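Local coordinates for protein CTP:phosphocholine Cytidylyltransferase (Streptococcus pneumoniae, PDB 1JYK) that transfers a cytidylyl group from CTP to phosphocholine, forming CDP-choline and pyrophosphate, at residues A[113-118]-A[192-197]. Numbering follows the deposited sequence.
Sequences LVKEEL and KIVSFI
Val194 projects from helix 187-201 against the loop 113-118. Its CG2 abuts the carbonyl oxygen of Lys115, 3.3 Å from Lys115 O. With chi1 at 170°, CG1 swings opposite the backbone N and reaches a charged pair: it is 3.8 Å from Glu116 OE2 and 4.0 Å from Lys115 NZ.

Apolar contacts lie on either side of this valine along the helix, at Ile193 and Ile197. Leu118 and Ile193 form the hydrocarbon pair, crossing at about a right angle with Leu118 CD2 3.6 Å from Ile193 CG2. The lysine methylene contact is looser, Lys115 CD being 4.1 Å from Ile197 CG2.

The polar part is a salt bridge between neighbours in the loop. Lys115 NZ donates to Glu116 OE2 at 2.6 Å, nearly in line with the C-O bond. A bend at the end of the lysine chain (chi4 85°) turns NZ to this position. Asp198 of helix 187-201 forms a second salt bridge with NZ, so the ammonium also ties the loop to the helix.

The contact packs a helix against the loop from helix 108-112 into strand 121-125, within the mixed alpha/beta nucleotidyl transferase fold. Leu118 also packs on Leu111 and Ile197 on Phe108, while helix 213-216 adds Val215 against Ile193.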
ATOM      1  N   LEU A 113      13.876  -1.850  -1.010  1.00 16.50           N
ATOM      2  CA  LEU A 113      14.370  -1.952  -2.381  1.00 16.79           C
ATOM      3  C   LEU A 113      14.149  -0.695  -3.224  1.00 16.74           C
ATOM      4  O   LEU A 113      14.868  -0.468  -4.191  1.00 17.80           O
ATOM      5  CB  LEU A 113      13.737  -3.164  -3.069  1.00 15.70           C
ATOM      6  CG  LEU A 113      14.154  -4.507  -2.459  1.00 15.87           C
ATOM      7  CD1 LEU A 113      13.220  -5.610  -2.934  1.00 16.56           C
ATOM      8  CD2 LEU A 113      15.594  -4.817  -2.847  1.00 15.97           C
ATOM      9  N   VAL A 114      13.166   0.123  -2.863  1.00 16.06           N
ATOM     10  CA  VAL A 114      12.899   1.352  -3.611  1.00 16.61           C
ATOM     11  C   VAL A 114      12.867   2.565  -2.685  1.00 16.50           C
ATOM     12  O   VAL A 114      12.236   3.578  -2.992  1.00 16.31           O
ATOM     13  CB  VAL A 114      11.544   1.266  -4.376  1.00 16.27           C
ATOM     14  CG1 VAL A 114      11.646   0.243  -5.495  1.00 16.00           C
ATOM     15  CG2 VAL A 114      10.418   0.888  -3.418  1.00 15.96           C
ATOM     16  N   LYS A 115      13.577   2.471  -1.564  1.00 17.34           N
ATOM     17  CA  LYS A 115      13.584   3.547  -0.586  1.00 16.63           C
ATOM     18  C   LYS A 115      13.897   4.924  -1.146  1.00 17.24           C
ATOM     19  O   LYS A 115      13.310   5.916  -0.715  1.00 17.34           O
ATOM     20  CB  LYS A 115      14.549   3.223   0.561  1.00 17.37           C
ATOM     21  CG  LYS A 115      16.022   3.194   0.185  1.00 17.59           C
ATOM     22  CD  LYS A 115      16.824   2.506   1.284  1.00 18.43           C
ATOM     23  CE  LYS A 115      18.308   2.474   0.964  1.00 17.96           C
ATOM     24  NZ  LYS A 115      18.970   3.733   1.377  1.00 19.38           N
ATOM     25  N   GLU A 116      14.804   5.000  -2.109  1.00 18.25           N
ATOM     26  CA  GLU A 116      15.153   6.301  -2.662  1.00 20.42           C
ATOM     27  C   GLU A 116      14.060   6.874  -3.569  1.00 20.26           C
ATOM     28  O   GLU A 116      14.160   8.005  -4.037  1.00 22.04           O
ATOM     29  CB  GLU A 116      16.488   6.211  -3.408  1.00 23.26           C
ATOM     30  CG  GLU A 116      17.638   5.604  -2.570  1.00 30.07           C
ATOM     31  CD  GLU A 116      17.890   6.326  -1.234  1.00 33.17           C
ATOM     32  OE1 GLU A 116      17.624   7.542  -1.135  1.00 34.55           O
ATOM     33  OE2 GLU A 116      18.361   5.675  -0.275  1.00 34.79           O
ATOM     34  N   GLU A 117      13.007   6.098  -3.799  1.00 20.04           N
ATOM     35  CA  GLU A 117      11.895   6.534  -4.640  1.00 20.14           C
ATOM     36  C   GLU A 117      10.706   6.975  -3.791  1.00 20.15           C
ATOM     37  O   GLU A 117       9.689   7.419  -4.319  1.00 19.96           O
ATOM     38  CB  GLU A 117      11.449   5.388  -5.546  1.00 21.22           C
ATOM     39  CG  GLU A 117      12.561   4.796  -6.381  1.00 25.92           C
ATOM     40  CD  GLU A 117      12.724   5.508  -7.710  1.00 29.27           C
ATOM     41  OE1 GLU A 117      11.988   6.486  -7.963  1.00 31.02           O
ATOM     42  OE2 GLU A 117      13.587   5.085  -8.508  1.00 33.52           O
ATOM     43  N   LEU A 118      10.835   6.853  -2.476  1.00 19.82           N
ATOM     44  CA  LEU A 118       9.744   7.200  -1.576  1.00 19.59           C
ATOM     45  C   LEU A 118       9.250   8.644  -1.644  1.00 19.70           C
ATOM     46  O   LEU A 118       8.042   8.891  -1.558  1.00 20.48           O
ATOM     47  CB  LEU A 118      10.128   6.859  -0.135  1.00 18.76           C
ATOM     48  CG  LEU A 118       8.984   6.901   0.886  1.00 18.30           C
ATOM     49  CD1 LEU A 118       7.824   6.015   0.438  1.00 17.53           C
ATOM     50  CD2 LEU A 118       9.516   6.438   2.229  1.00 17.07           C
ATOM     51  N   LYS A 192      13.251  11.383   6.202  1.00 21.32           N
ATOM     52  CA  LYS A 192      13.352  10.887   7.569  1.00 21.36           C
ATOM     53  C   LYS A 192      13.109   9.385   7.596  1.00 18.96           C
ATOM     54  O   LYS A 192      13.829   8.643   8.259  1.00 19.03           O
ATOM     55  CB  LYS A 192      12.332  11.587   8.472  1.00 23.45           C
ATOM     56  CG  LYS A 192      12.646  13.053   8.722  1.00 27.07           C
ATOM     57  CD  LYS A 192      11.803  13.612   9.854  1.00 30.43           C
ATOM     58  CE  LYS A 192      12.625  14.521  10.746  1.00 31.32           C
ATOM     59  NZ  LYS A 192      11.762  15.316  11.656  1.00 32.39           N
ATOM     60  N   ILE A 193      12.089   8.937   6.875  1.00 17.23           N
ATOM     61  CA  ILE A 193      11.771   7.518   6.841  1.00 16.82           C
ATOM     62  C   ILE A 193      12.920   6.680   6.250  1.00 16.88           C
ATOM     63  O   ILE A 193      13.180   5.569   6.715  1.00 16.01           O
ATOM     64  CB  ILE A 193      10.466   7.272   6.047  1.00 15.98           C
ATOM     65  CG1 ILE A 193       9.276   7.760   6.872  1.00 13.86           C
ATOM     66  CG2 ILE A 193      10.301   5.787   5.719  1.00 13.79           C
ATOM     67  CD1 ILE A 193       8.001   7.972   6.060  1.00 15.73           C
ATOM     68  N   VAL A 194      13.612   7.203   5.240  1.00 16.95           N
ATOM     69  CA  VAL A 194      14.709   6.448   4.637  1.00 18.08           C
ATOM     70  C   VAL A 194      15.827   6.253   5.662  1.00 18.41           C
ATOM     71  O   VAL A 194      16.443   5.187   5.731  1.00 17.77           O
ATOM     72  CB  VAL A 194      15.276   7.150   3.375  1.00 18.28           C
ATOM     73  CG1 VAL A 194      16.570   6.470   2.934  1.00 18.11           C
ATOM     74  CG2 VAL A 194      14.248   7.101   2.242  1.00 18.32           C
ATOM     75  N   SER A 195      16.079   7.279   6.464  1.00 19.02           N
ATOM     76  CA  SER A 195      17.112   7.177   7.483  1.00 19.83           C
ATOM     77  C   SER A 195      16.712   6.105   8.503  1.00 18.71           C
ATOM     78  O   SER A 195      17.558   5.345   8.989  1.00 17.39           O
ATOM     79  CB  SER A 195      17.315   8.533   8.164  1.00 19.95           C
ATOM     80  OG  SER A 195      16.325   8.763   9.149  1.00 23.70           O
ATOM     81  N   PHE A 196      15.421   6.034   8.821  1.00 19.00           N
ATOM     82  CA  PHE A 196      14.925   5.033   9.762  1.00 18.50           C
ATOM     83  C   PHE A 196      15.049   3.652   9.123  1.00 17.77           C
ATOM     84  O   PHE A 196      15.346   2.661   9.798  1.00 17.34           O
ATOM     85  CB  PHE A 196      13.452   5.287  10.110  1.00 17.97           C
ATOM     86  CG  PHE A 196      13.195   6.620  10.748  1.00 19.90           C
ATOM     87  CD1 PHE A 196      11.974   7.262  10.568  1.00 20.17           C
ATOM     88  CD2 PHE A 196      14.173   7.244  11.522  1.00 20.74           C
ATOM     89  CE1 PHE A 196      11.725   8.508  11.148  1.00 20.54           C
ATOM     90  CE2 PHE A 196      13.936   8.488  12.106  1.00 20.66           C
ATOM     91  CZ  PHE A 196      12.709   9.122  11.916  1.00 22.03           C
ATOM     92  N   ILE A 197      14.813   3.597   7.816  1.00 17.79           N
ATOM     93  CA  ILE A 197      14.898   2.345   7.074  1.00 16.73           C
ATOM     94  C   ILE A 197      16.345   1.854   7.066  1.00 16.01           C
ATOM     95  O   ILE A 197      16.609   0.682   7.347  1.00 15.96           O
ATOM     96  CB  ILE A 197      14.413   2.528   5.614  1.00 16.62           C
ATOM     97  CG1 ILE A 197      12.879   2.596   5.582  1.00 14.74           C
ATOM     98  CG2 ILE A 197      14.946   1.393   4.739  1.00 13.84           C
ATOM     99  CD1 ILE A 197      12.299   3.011   4.239  1.00 15.16           C
TER